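Isomaltose glucohydrolase (Kribbella flavida, PDB 5Z3E) hydrolyses the alpha-1,6-glucosidic linkage of isomaltose from its non-reducing end, giving beta-D-glucose and D-glucose in the intracellular breakdown of a starch-derived cyclic tetrasaccharide. Local coordinates at residues Gly29-Glu34 / Leu337-Arg341; Glu82-Tyr87 / Leu389-Glu394. The protein carries 1 engineered substitution. All coordinates share one frame; numbering follows the deposited sequence.

How the contacts relate
The two contacts lie on the same side of the chain's centre, with their own centres about 16 Å apart. Contact 1 is the more peripheral, its centre about 25 Å from that of the chain against about 14 Å for contact 2. Along the sequence their segments alternate: 29-34, 82-87, 337-341, 389-394, so each ties an early part of the chain to a late one across some 300 residues. They meet directly where Leu-340 CD1 of contact 1 packs 3.9 Å from Leu-391 CD2 of contact 2. Both lie away from the probable catalytic residues Asp-195 and Glu-198, from Trp-145, which probably binds substrate, and from position 355, the inferred second proton acceptor, an engineered alanine in this structure.

Contact 1 of 2, residues Gly29-Glu34 / Leu337-Arg341; sequences GLDSHE and LRHLR
The backbone of Gly-29 approaches helix 333-344 at Leu-337, with CA atoms 7.6 Å apart, and the first turn of helix 32-52 brings Glu-34 CA to 8.5 Å from Arg-341 CA. Glu-34 and Arg-341 form a salt bridge: Arg-341 NE donates to Glu-34 OE2 at 2.9 Å, but the bond is bent (138°) and reaches the oxygen from above the carboxylate plane, although the two flat groups are only 13° apart. The arginine chain, extended from CG to NE, carries its guanidinium out to this position. The other carboxylate oxygen, Glu-34 OE1, accepts from Asp-31 N, while Asp-31 OD1 accepts from Glu-34 N at 2.8 Å; this reciprocal pair is a capping box at the helix start. With an alanine in place of Glu-34, Arg-341 NE is likely to lose its carboxylate mate and the capping box to keep only its Asp-31 half. Beside the salt bridge, Leu-30 CD2 lies 3.7 Å from Arg-341 NH2, and Leu-30 CD1 meets Leu-337 CD2 at 4.0 Å. Leu-30 also rests on Leu-35 and Leu-38 of helix 32-52, and the C-terminal residues Leu-395 and Leu-397 pack against leucines of this contact beside helix 382-394.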
loop_
_atom_site.group_PDB
_atom_site.type_symbol
_atom_site.label_atom_id
_atom_site.label_comp_id
_atom_site.label_asym_id
_atom_site.label_seq_id
_atom_site.Cartn_x
_atom_site.Cartn_y
_atom_site.Cartn_z
ATOM N N GLY A 29 17.163 -17.817 -12.516
ATOM C CA GLY A 29 16.548 -17.321 -13.820
ATOM C C GLY A 29 17.215 -16.016 -14.230
ATOM O O GLY A 29 16.782 -15.402 -15.137
ATOM N N LEU A 30 18.396 -15.697 -13.670
ATOM C CA LEU A 30 19.102 -14.443 -14.000
ATOM C C LEU A 30 20.577 -14.724 -14.261
ATOM O O LEU A 30 21.183 -15.548 -13.572
ATOM C CB LEU A 30 18.994 -13.450 -12.804
ATOM C CG LEU A 30 17.563 -12.970 -12.487
ATOM C CD1 LEU A 30 17.497 -12.341 -11.111
ATOM C CD2 LEU A 30 16.999 -11.995 -13.509
ATOM N N ASP A 31 21.161 -14.101 -15.297
ATOM C CA ASP A 31 22.580 -14.263 -15.551
ATOM C C ASP A 31 23.398 -13.278 -14.737
ATOM O O ASP A 31 22.848 -12.499 -13.904
ATOM C CB ASP A 31 22.856 -14.161 -17.042
ATOM C CG ASP A 31 22.609 -12.761 -17.651
ATOM O OD1 ASP A 31 22.463 -11.802 -16.916
ATOM O OD2 ASP A 31 22.648 -12.660 -18.905
ATOM N N SER A 32 24.722 -13.329 -14.868
ATOM C CA SER A 32 25.564 -12.525 -14.017
ATOM C C SER A 32 25.365 -11.038 -14.249
ATOM O O SER A 32 25.386 -10.232 -13.314
ATOM C CB SER A 32 27.042 -12.905 -14.133
ATOM O OG SER A 32 27.531 -12.713 -15.413
ATOM N N HIS A 33 25.119 -10.687 -15.489
ATOM C CA HIS A 33 24.839 -9.301 -15.855
ATOM C C HIS A 33 23.618 -8.777 -15.144
ATOM O O HIS A 33 23.624 -7.694 -14.541
ATOM C CB HIS A 33 24.610 -9.283 -17.378
ATOM C CG HIS A 33 24.281 -7.948 -17.930
ATOM N ND1 HIS A 33 23.024 -7.397 -18.001
ATOM C CD2 HIS A 33 25.071 -7.098 -18.580
ATOM C CE1 HIS A 33 23.076 -6.234 -18.613
ATOM N NE2 HIS A 33 24.317 -6.012 -18.944
ATOM N N GLU A 34 22.535 -9.547 -15.197
ATOM C CA GLU A 34 21.296 -9.150 -14.549
ATOM C C GLU A 34 21.424 -9.110 -13.046
ATOM O O GLU A 34 20.981 -8.174 -12.401
ATOM C CB GLU A 34 20.170 -10.118 -14.925
ATOM C CG GLU A 34 19.740 -10.016 -16.372
ATOM C CD GLU A 34 18.694 -11.048 -16.765
ATOM O OE1 GLU A 34 18.957 -12.290 -16.562
ATOM O OE2 GLU A 34 17.663 -10.646 -17.327
ATOM N N LEU A 337 9.753 -12.653 -12.499
ATOM C CA LEU A 337 11.012 -12.137 -12.997
ATOM C C LEU A 337 10.796 -11.162 -14.153
ATOM O O LEU A 337 11.511 -10.174 -14.250
ATOM C CB LEU A 337 11.932 -13.279 -13.446
ATOM C CG LEU A 337 12.561 -14.058 -12.289
ATOM C CD1 LEU A 337 13.122 -15.369 -12.809
ATOM C CD2 LEU A 337 13.668 -13.220 -11.643
ATOM N N ARG A 338 9.838 -11.441 -15.032
ATOM C CA ARG A 338 9.592 -10.525 -16.129
ATOM C C ARG A 338 9.216 -9.145 -15.606
ATOM O O ARG A 338 9.644 -8.118 -16.138
ATOM C CB ARG A 338 8.524 -11.076 -17.054
ATOM C CG ARG A 338 8.230 -10.180 -18.245
ATOM C CD ARG A 338 7.420 -10.846 -19.345
ATOM N NE ARG A 338 6.063 -11.148 -18.924
ATOM C CZ ARG A 338 5.020 -10.321 -19.041
ATOM N NH1 ARG A 338 3.833 -10.707 -18.644
ATOM N NH2 ARG A 338 5.151 -9.114 -19.593
ATOM N N HIS A 339 8.391 -9.113 -14.564
ATOM C CA HIS A 339 8.015 -7.841 -13.967
ATOM C C HIS A 339 9.159 -7.176 -13.224
ATOM O O HIS A 339 9.300 -5.964 -13.286
ATOM C CB HIS A 339 6.740 -8.037 -13.110
ATOM C CG HIS A 339 5.538 -8.325 -13.959
ATOM N ND1 HIS A 339 5.217 -9.593 -14.426
ATOM C CD2 HIS A 339 4.644 -7.484 -14.541
ATOM C CE1 HIS A 339 4.158 -9.503 -15.221
ATOM N NE2 HIS A 339 3.800 -8.244 -15.314
ATOM N N LEU A 340 9.987 -7.955 -12.542
ATOM C CA LEU A 340 11.176 -7.415 -11.906
ATOM C C LEU A 340 12.094 -6.755 -12.939
ATOM O O LEU A 340 12.620 -5.662 -12.714
ATOM C CB LEU A 340 11.908 -8.484 -11.128
ATOM C CG LEU A 340 13.094 -8.006 -10.324
ATOM C CD1 LEU A 340 12.625 -7.185 -9.128
ATOM C CD2 LEU A 340 13.974 -9.173 -9.874
ATOM N N ARG A 341 12.306 -7.429 -14.066
ATOM C CA ARG A 341 13.166 -6.884 -15.125
ATOM C C ARG A 341 12.591 -5.581 -15.667
ATOM O O ARG A 341 13.316 -4.627 -15.923
ATOM C CB ARG A 341 13.351 -7.902 -16.250
ATOM C CG ARG A 341 14.140 -9.118 -15.882
ATOM C CD ARG A 341 14.326 -10.034 -17.098
ATOM N NE ARG A 341 14.954 -11.291 -16.719
ATOM C CZ ARG A 341 14.323 -12.459 -16.649
ATOM N NH1 ARG A 341 13.029 -12.526 -16.960
ATOM N NH2 ARG A 341 14.960 -13.520 -16.222
#

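Contact 2 of 2, residues Glu82-Tyr87 / Leu389-Glu394; sequences EGISRY and LILADE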
loop_
_atom_site.group_PDB
_atom_site.type_symbol
_atom_site.label_atom_id
_atom_site.label_comp_id
_atom_site.label_asym_id
_atom_site.label_seq_id
_atom_site.Cartn_x
_atom_site.Cartn_y
_atom_site.Cartn_z
ATOM N N GLU A 82 8.164 -2.255 4.887
ATOM C CA GLU A 82 8.247 -3.696 4.679
ATOM C C GLU A 82 9.447 -4.049 3.807
ATOM O O GLU A 82 10.151 -5.021 4.096
ATOM C CB GLU A 82 6.933 -4.213 4.077
ATOM C CG GLU A 82 6.955 -5.667 3.653
ATOM C CD GLU A 82 7.148 -6.712 4.742
ATOM O OE1 GLU A 82 7.286 -6.377 5.936
ATOM O OE2 GLU A 82 7.171 -7.916 4.347
ATOM N N GLY A 83 9.690 -3.291 2.747
ATOM C CA GLY A 83 10.893 -3.526 1.953
ATOM C C GLY A 83 12.158 -3.372 2.755
ATOM O O GLY A 83 13.083 -4.176 2.650
ATOM N N ILE A 84 12.215 -2.334 3.600
ATOM C CA ILE A 84 13.381 -2.079 4.425
ATOM C C ILE A 84 13.568 -3.173 5.478
ATOM O O ILE A 84 14.694 -3.595 5.768
ATOM C CB ILE A 84 13.271 -0.675 5.060
ATOM C CG1 ILE A 84 13.377 0.423 3.993
ATOM C CG2 ILE A 84 14.272 -0.467 6.186
ATOM C CD1 ILE A 84 14.739 0.506 3.288
ATOM N N SER A 85 12.467 -3.633 6.066
ATOM C CA SER A 85 12.512 -4.700 7.050
ATOM C C SER A 85 13.023 -6.000 6.435
ATOM O O SER A 85 13.869 -6.690 7.014
ATOM C CB SER A 85 11.118 -4.903 7.648
ATOM O OG SER A 85 11.122 -5.972 8.571
ATOM N N ARG A 86 12.553 -6.325 5.234
ATOM C CA ARG A 86 13.066 -7.491 4.502
ATOM C C ARG A 86 14.530 -7.356 4.180
ATOM O O ARG A 86 15.284 -8.326 4.248
ATOM C CB ARG A 86 12.257 -7.696 3.223
ATOM C CG ARG A 86 10.878 -8.281 3.444
ATOM C CD ARG A 86 10.055 -8.220 2.188
ATOM N NE ARG A 86 8.785 -8.929 2.238
ATOM C CZ ARG A 86 8.478 -10.037 1.577
ATOM N NH1 ARG A 86 9.381 -10.682 0.870
ATOM N NH2 ARG A 86 7.239 -10.497 1.614
ATOM N N TYR A 87 14.965 -6.149 3.819
ATOM C CA TYR A 87 16.364 -5.888 3.528
ATOM C C TYR A 87 17.221 -6.092 4.754
ATOM O O TYR A 87 18.408 -6.404 4.624
ATOM C CB TYR A 87 16.524 -4.459 2.997
ATOM C CG TYR A 87 17.861 -4.148 2.404
ATOM C CD1 TYR A 87 18.100 -4.403 1.064
ATOM C CD2 TYR A 87 18.870 -3.576 3.140
ATOM C CE1 TYR A 87 19.311 -4.104 0.482
ATOM C CE2 TYR A 87 20.123 -3.282 2.541
ATOM C CZ TYR A 87 20.308 -3.556 1.222
ATOM O OH TYR A 87 21.537 -3.273 0.601
ATOM N N LEU A 389 12.244 -3.706 -3.455
ATOM C CA LEU A 389 12.875 -4.520 -2.429
ATOM C C LEU A 389 12.047 -5.737 -2.064
ATOM O O LEU A 389 12.595 -6.830 -1.870
ATOM C CB LEU A 389 13.185 -3.688 -1.191
ATOM C CG LEU A 389 14.311 -2.670 -1.359
ATOM C CD1 LEU A 389 14.434 -1.853 -0.099
ATOM C CD2 LEU A 389 15.645 -3.378 -1.667
ATOM N N ILE A 390 10.732 -5.578 -1.934
ATOM C CA ILE A 390 9.873 -6.706 -1.616
ATOM C C ILE A 390 9.963 -7.772 -2.700
ATOM O O ILE A 390 10.137 -8.947 -2.404
ATOM C CB ILE A 390 8.418 -6.263 -1.375
ATOM C CG1 ILE A 390 8.319 -5.351 -0.158
ATOM C CG2 ILE A 390 7.524 -7.486 -1.216
ATOM C CD1 ILE A 390 6.970 -4.680 0.027
ATOM N N LEU A 391 9.803 -7.376 -3.961
ATOM C CA LEU A 391 9.800 -8.363 -5.028
ATOM C C LEU A 391 11.185 -9.039 -5.160
ATOM O O LEU A 391 11.283 -10.255 -5.337
ATOM C CB LEU A 391 9.366 -7.721 -6.340
ATOM C CG LEU A 391 9.353 -8.662 -7.552
ATOM C CD1 LEU A 391 8.576 -9.923 -7.291
ATOM C CD2 LEU A 391 8.826 -7.912 -8.767
ATOM N N ALA A 392 12.235 -8.249 -5.064
ATOM C CA ALA A 392 13.593 -8.802 -5.110
ATOM C C ALA A 392 13.767 -9.832 -3.998
ATOM O O ALA A 392 14.328 -10.895 -4.214
ATOM C CB ALA A 392 14.620 -7.713 -5.011
ATOM N N ASP A 393 13.286 -9.513 -2.788
ATOM C CA ASP A 393 13.401 -10.445 -1.689
ATOM C C ASP A 393 12.583 -11.715 -1.935
ATOM O O ASP A 393 13.045 -12.820 -1.637
ATOM C CB ASP A 393 12.925 -9.764 -0.395
ATOM C CG ASP A 393 13.147 -10.618 0.798
ATOM O OD1 ASP A 393 14.289 -11.125 0.968
ATOM O OD2 ASP A 393 12.190 -10.769 1.577
ATOM N N GLU A 394 11.380 -11.569 -2.458
ATOM C CA GLU A 394 10.556 -12.745 -2.781
ATOM C C GLU A 394 11.286 -13.682 -3.747
ATOM O O GLU A 394 11.074 -14.899 -3.702
ATOM C CB GLU A 394 9.253 -12.285 -3.396
ATOM C CG GLU A 394 8.290 -11.798 -2.453
ATOM C CD GLU A 394 7.715 -12.928 -1.563
ATOM O OE1 GLU A 394 6.976 -13.789 -2.035
ATOM O OE2 GLU A 394 8.022 -12.854 -0.406
#
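Arg-86 reaches across to Asp-393 and Glu-394 with a chain extended from CG to NE. Its NH1 serves both acids, meeting the anti lone pair of Glu-394 OE2 at 2.9 Å and, in a more bent bond, Asp-393 OD2 at 2.9 Å. NH1 and NH2 grip Glu-394 OE2 end-on, and this oxygen lies in the guanidinium plane; the longer NH2 bond reaches it from above the carboxylate plane. The carboxylates of Asp-393 and Glu-394 stand steeply to the guanidinium, Asp-393 nearly perpendicular at 88°. At the near end Glu-82, bent at chi2 (64°), turns OE2 back to accept from Arg-86 NE at 2.8 Å; Arg-166 of helix 151-167 is a second partner of this oxygen. Glu-82, Arg-86, Asp-393 and Glu-394 thus make a salt-bridge network between helices 74-87 and 382-394, two of the many helices of this family 15 glycoside hydrolase, whose catalytic domain is an (alpha/alpha)6 barrel. Over one guanidinium face sits Ile-390 CG2, 3.9 Å above its centre. The helix segments run at 39° with axes 8.7 Å apart, and Gly-83 CA comes to 4.9 Å from Ile-390 CA; a beta carbon on Gly-83 would point at helix 382-394 and be tight against Leu-389 CB. Leu-389 splits its two methyls, CD1 going to Ile-84 CD1 and the carbonyl of Gly-83, CD2 lying 3.8 Å from Tyr-87 CD1, whose ring stacks with His-46 of helix 32-52.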